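Local atomic coordinates of beta-N-acetylhexosaminidase (Beutenbergia cavernae, PDB entry 5BU9), a protein that probably hydrolyses terminal non-reducing N-acetyl-D-hexosamine residues from N-acetyl-beta-D-hexosaminides, as a member of glycoside hydrolase family 3. Residues 77-82 and 128-133; 262-267 and 331-336. One frame throughout, in Å; residues are numbered along the deposited sequence.

Interaction 1 of 2, residues 77-82 and 128-133; sequences ATDQEG and LNLAPV
A77 and T78 run parallel to L128 and N129 as neighbouring strands, with T78 gripped at both ends: its N donates to L128 O (3.2 Å), and its O receives L130 N (3.0 Å) in an almost straight bond of 174°. Beyond T78 the pairing passes from backbone to side chain. N129 swings CG to the side opposite its N (chi1 -163°), which lays the amide beside Q80, and both ends of the amide are used. OD1 accepts Q80 N at 2.9 Å, in the carbonyl plane and on a lone pair; ND2 returns a bond to Q80 O, also 2.9 Å. Q80 O lies in the plane of the N129 amide, yet ND2 stands 41° above the Q80 carbonyl plane. Q80 N and O would probably both lose these partners if an alanine stood at N129, and the chains would be less firmly joined beyond T78.

The face carrying A77 is apolar: its CB touches L128 CB (4.0 Å) and L130 CD2 (3.9 Å), with F41 close by. Further along, D79 crosses L130 at a slant, bringing OD1 to 3.2 Å from L130 CB; OD1 is hydrogen-bonded to a glycerol, probably from the crystallisation liquor. E81 passes A131 with its CG and brings OE1 to V133 CG2 (3.5 Å), while its OE2 forms salt bridges to K184 and R154. K184 also bonds L130 O. D79 and E81 lie at the C-terminal end of their strand, the end where TIM-barrel enzymes carry their active sites, on a backbone that the N129 amide holds in place.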
loop_
_atom_site.group_PDB
_atom_site.type_symbol
_atom_site.label_atom_id
_atom_site.label_comp_id
_atom_site.label_asym_id
_atom_site.label_seq_id
_atom_site.Cartn_x
_atom_site.Cartn_y
_atom_site.Cartn_z
ATOM N N ALA A 77 7.927 -3.041 -3.800
ATOM C CA ALA A 77 6.516 -3.264 -4.022
ATOM C C ALA A 77 6.149 -2.936 -5.431
ATOM O O ALA A 77 6.836 -2.138 -6.077
ATOM C CB ALA A 77 5.685 -2.383 -3.064
ATOM N N THR A 78 5.048 -3.510 -5.907
ATOM C CA THR A 78 4.402 -2.982 -7.110
ATOM C C THR A 78 2.898 -3.247 -6.987
ATOM O O THR A 78 2.443 -3.850 -6.013
ATOM C CB THR A 78 4.983 -3.581 -8.432
ATOM O OG1 THR A 78 4.409 -2.901 -9.545
ATOM C CG2 THR A 78 4.650 -5.043 -8.565
ATOM N N ASP A 79 2.137 -2.756 -7.953
ATOM C CA ASP A 79 0.696 -3.013 -8.048
ATOM C C ASP A 79 0.396 -4.190 -8.954
ATOM O O ASP A 79 0.191 -3.977 -10.169
ATOM C CB ASP A 79 -0.056 -1.797 -8.622
ATOM C CG ASP A 79 -0.428 -0.758 -7.565
ATOM O OD1 ASP A 79 -0.193 -0.976 -6.347
ATOM O OD2 ASP A 79 -0.971 0.292 -7.973
ATOM N N GLN A 80 0.335 -5.410 -8.400
ATOM C CA GLN A 80 0.075 -6.582 -9.247
ATOM C C GLN A 80 -1.242 -7.230 -8.803
ATOM O O GLN A 80 -1.245 -8.303 -8.237
ATOM C CB GLN A 80 1.248 -7.579 -9.194
ATOM C CG GLN A 80 1.281 -8.615 -10.358
ATOM C CD GLN A 80 1.927 -8.085 -11.651
ATOM O OE1 GLN A 80 1.897 -6.893 -11.914
ATOM N NE2 GLN A 80 2.532 -8.975 -12.444
ATOM N N GLU A 81 -2.361 -6.556 -9.047
ATOM C CA GLU A 81 -3.684 -7.091 -8.682
ATOM C C GLU A 81 -4.171 -8.076 -9.717
ATOM O O GLU A 81 -4.795 -9.081 -9.378
ATOM C CB GLU A 81 -4.741 -5.975 -8.547
ATOM C CG GLU A 81 -4.456 -4.911 -7.474
ATOM C CD GLU A 81 -5.386 -3.708 -7.591
ATOM O OE1 GLU A 81 -6.526 -3.838 -8.089
ATOM O OE2 GLU A 81 -4.963 -2.606 -7.217
ATOM N N GLY A 82 -3.887 -7.765 -10.985
ATOM C CA GLY A 82 -4.516 -8.434 -12.112
ATOM C C GLY A 82 -5.478 -7.537 -12.892
ATOM O O GLY A 82 -5.936 -6.500 -12.380
ATOM N N LEU A 128 6.868 -7.302 -2.128
ATOM C CA LEU A 128 5.618 -6.826 -1.562
ATOM C C LEU A 128 4.643 -6.517 -2.683
ATOM O O LEU A 128 4.989 -5.800 -3.627
ATOM C CB LEU A 128 5.843 -5.588 -0.681
ATOM C CG LEU A 128 4.597 -5.133 0.071
ATOM C CD1 LEU A 128 4.130 -6.233 1.057
ATOM C CD2 LEU A 128 4.861 -3.818 0.794
ATOM N N ASN A 129 3.440 -7.086 -2.596
ATOM C CA ASN A 129 2.369 -6.775 -3.553
ATOM C C ASN A 129 1.342 -5.846 -2.894
ATOM O O ASN A 129 0.815 -6.159 -1.825
ATOM C CB ASN A 129 1.699 -8.068 -4.048
ATOM C CG ASN A 129 0.886 -7.874 -5.334
ATOM O OD1 ASN A 129 0.794 -6.776 -5.862
ATOM N ND2 ASN A 129 0.295 -8.971 -5.847
ATOM N N LEU A 130 1.058 -4.707 -3.522
ATOM C CA LEU A 130 -0.031 -3.851 -3.037
ATOM C C LEU A 130 -1.362 -4.415 -3.564
ATOM O O LEU A 130 -1.991 -3.886 -4.502
ATOM C CB LEU A 130 0.185 -2.375 -3.450
ATOM C CG LEU A 130 1.552 -1.764 -3.121
ATOM C CD1 LEU A 130 1.513 -0.252 -3.328
ATOM C CD2 LEU A 130 2.000 -2.081 -1.692
ATOM N N ALA A 131 -1.780 -5.502 -2.925
ATOM C CA ALA A 131 -2.959 -6.289 -3.299
ATOM C C ALA A 131 -2.999 -7.373 -2.224
ATOM O O ALA A 131 -1.980 -7.621 -1.617
ATOM C CB ALA A 131 -2.813 -6.885 -4.730
ATOM N N PRO A 132 -4.143 -8.040 -1.988
ATOM C CA PRO A 132 -5.408 -7.962 -2.718
ATOM C C PRO A 132 -6.304 -6.816 -2.263
ATOM O O PRO A 132 -6.243 -6.382 -1.119
ATOM C CB PRO A 132 -6.059 -9.304 -2.396
ATOM C CG PRO A 132 -5.601 -9.570 -0.941
ATOM C CD PRO A 132 -4.208 -9.009 -0.868
ATOM N N VAL A 133 -7.144 -6.351 -3.176
ATOM C CA VAL A 133 -8.276 -5.477 -2.867
ATOM C C VAL A 133 -9.325 -6.207 -2.035
ATOM O O VAL A 133 -9.912 -7.185 -2.480
ATOM C CB VAL A 133 -8.908 -4.945 -4.161
ATOM C CG1 VAL A 133 -10.223 -4.292 -3.887
ATOM C CG2 VAL A 133 -7.966 -3.980 -4.852
#

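Interaction 2 of 2, residues 262-267 and 331-336; sequences DGVVVT and RRVLAA
V264 pushes one methyl, CG2, against the flank of helix 331-336, and most of the contact turns on that methyl. Its first torsion (chi1 166°) sets CG2 anti to the carbonyl carbon and beside the backbone N, aimed at the last turn of the helix. There it meets R332 O at 3.5 Å and A336 CB at 3.8 Å, from two residues one helical turn apart. R332 O already accepts A336 N within the helix, so the methyl rests on a carbonyl whose hydrogen-bonding is provided for. V333 lies between them in sequence and adds a looser touch, its CG2 4.4 Å from V264 CG2.

The short axes of strand 264-267 and helix 331-336 come within 8.8 Å and diverge by 108°, so the helix runs steeply across the strand. In this TIM-barrel domain the contact lies at the N-terminal end of the strand, which V264 opens. The next residue, V265, packs on helix 248-258, while V264 also touches F227 of the adjoining strand and I295; A336 reaches F227 too, and V333 reaches I295.

The side chain of R332 leaves the same turn and runs past the start of the strand. Its CA–CB bond points toward the strand, and from CG to NE the chain is extended, carrying CD past the loop before V264 to within 3.6 Å of G263 O. The touch is made by the aliphatic CD; G263 O takes its hydrogen bond from R256. The guanidinium goes further, to a salt bridge between NH1 and D294, an acid whose other oxygen accepts V265 N.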
loop_
_atom_site.group_PDB
_atom_site.type_symbol
_atom_site.label_atom_id
_atom_site.label_comp_id
_atom_site.label_asym_id
_atom_site.label_seq_id
_atom_site.Cartn_x
_atom_site.Cartn_y
_atom_site.Cartn_z
ATOM N N ASP A 262 -1.785 -5.181 14.163
ATOM C CA ASP A 262 -0.462 -4.895 14.741
ATOM C C ASP A 262 0.647 -4.614 13.715
ATOM O O ASP A 262 1.786 -4.302 14.099
ATOM C CB ASP A 262 0.001 -6.086 15.605
ATOM C CG ASP A 262 -0.696 -6.141 16.943
ATOM O OD1 ASP A 262 -1.171 -5.075 17.406
ATOM O OD2 ASP A 262 -0.759 -7.248 17.532
ATOM N N GLY A 263 0.336 -4.782 12.428
ATOM C CA GLY A 263 1.350 -4.745 11.387
ATOM C C GLY A 263 1.540 -3.350 10.841
ATOM O O GLY A 263 1.334 -2.357 11.553
ATOM N N VAL A 264 1.914 -3.272 9.571
ATOM C CA VAL A 264 2.322 -2.028 8.959
ATOM C C VAL A 264 1.174 -1.384 8.185
ATOM O O VAL A 264 0.530 -2.041 7.344
ATOM C CB VAL A 264 3.533 -2.279 8.059
ATOM C CG1 VAL A 264 3.776 -1.099 7.161
ATOM C CG2 VAL A 264 4.766 -2.625 8.915
ATOM N N VAL A 265 0.891 -0.117 8.497
ATOM C CA VAL A 265 -0.141 0.657 7.822
ATOM C C VAL A 265 0.504 1.502 6.715
ATOM O O VAL A 265 1.411 2.289 6.982
ATOM C CB VAL A 265 -0.909 1.573 8.792
ATOM C CG1 VAL A 265 -1.838 2.501 8.005
ATOM C CG2 VAL A 265 -1.682 0.756 9.807
ATOM N N VAL A 266 0.023 1.337 5.488
ATOM C CA VAL A 266 0.540 2.041 4.308
ATOM C C VAL A 266 -0.520 3.003 3.820
ATOM O O VAL A 266 -1.692 2.628 3.769
ATOM C CB VAL A 266 0.925 1.038 3.206
ATOM C CG1 VAL A 266 1.641 1.721 2.018
ATOM C CG2 VAL A 266 1.787 -0.029 3.817
ATOM N N THR A 267 -0.152 4.245 3.503
ATOM C CA THR A 267 -1.118 5.147 2.867
ATOM C C THR A 267 -1.346 4.724 1.428
ATOM O O THR A 267 -0.492 4.078 0.800
ATOM C CB THR A 267 -0.680 6.640 2.825
ATOM O OG1 THR A 267 0.492 6.767 2.008
ATOM C CG2 THR A 267 -0.416 7.195 4.217
ATOM N N ARG A 331 9.779 0.921 14.126
ATOM C CA ARG A 331 9.908 -0.400 14.736
ATOM C C ARG A 331 8.976 -1.399 14.036
ATOM O O ARG A 331 9.370 -2.538 13.850
ATOM C CB ARG A 331 9.610 -0.338 16.246
ATOM C CG ARG A 331 10.585 -1.075 17.118
ATOM C CD ARG A 331 10.328 -0.846 18.626
ATOM N NE ARG A 331 10.688 0.509 19.018
ATOM C CZ ARG A 331 9.834 1.402 19.495
ATOM N NH1 ARG A 331 8.556 1.059 19.664
ATOM N NH2 ARG A 331 10.265 2.627 19.828
ATOM N N ARG A 332 7.760 -0.990 13.645
ATOM C CA ARG A 332 6.862 -1.905 12.905
ATOM C C ARG A 332 7.434 -2.244 11.558
ATOM O O ARG A 332 7.340 -3.388 11.098
ATOM C CB ARG A 332 5.469 -1.319 12.703
ATOM C CG ARG A 332 4.774 -1.022 14.035
ATOM C CD ARG A 332 3.371 -0.506 13.879
ATOM N NE ARG A 332 2.923 0.066 15.133
ATOM C CZ ARG A 332 2.783 1.364 15.375
ATOM N NH1 ARG A 332 2.999 2.252 14.412
ATOM N NH2 ARG A 332 2.382 1.777 16.580
ATOM N N VAL A 333 8.015 -1.239 10.919
ATOM C CA VAL A 333 8.578 -1.443 9.605
ATOM C C VAL A 333 9.793 -2.385 9.676
ATOM O O VAL A 333 9.862 -3.340 8.903
ATOM C CB VAL A 333 8.932 -0.128 8.955
ATOM C CG1 VAL A 333 9.675 -0.387 7.629
ATOM C CG2 VAL A 333 7.652 0.700 8.731
ATOM N N LEU A 334 10.709 -2.167 10.628
ATOM C CA LEU A 334 11.862 -3.056 10.722
ATOM C C LEU A 334 11.424 -4.475 11.084
ATOM O O LEU A 334 11.955 -5.453 10.557
ATOM C CB LEU A 334 12.884 -2.534 11.732
ATOM C CG LEU A 334 13.433 -1.163 11.349
ATOM C CD1 LEU A 334 14.271 -0.602 12.470
ATOM C CD2 LEU A 334 14.249 -1.248 10.088
ATOM N N ALA A 335 10.448 -4.598 11.974
ATOM C CA ALA A 335 9.947 -5.926 12.341
ATOM C C ALA A 335 9.295 -6.639 11.150
ATOM O O ALA A 335 9.413 -7.846 11.021
ATOM C CB ALA A 335 8.968 -5.825 13.472
ATOM N N ALA A 336 8.604 -5.900 10.278
ATOM C CA ALA A 336 8.037 -6.533 9.092
ATOM C C ALA A 336 9.168 -6.957 8.147
ATOM O O ALA A 336 9.001 -7.855 7.349
ATOM C CB ALA A 336 7.067 -5.594 8.386
#

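In the fold
Both contacts belong to the same TIM barrel, and both reach its sheet, with centres about 17 Å apart and nearest atoms about 5 Å apart without touching. Interaction 1 is almost wholly buried and joins two adjacent strands; interaction 2 is partly buried and joins a strand to the chain's last long helix. The chemistry follows. Where 77-82 and 128-133 run side by side, hydrogen bonds from backbone and amide do the work. Between 262-267 and 331-336 there is no hydrogen bond: the contact is made by methyl packing and an arginine stem, at a strand's N-terminal end, with the charge paired outside the contact.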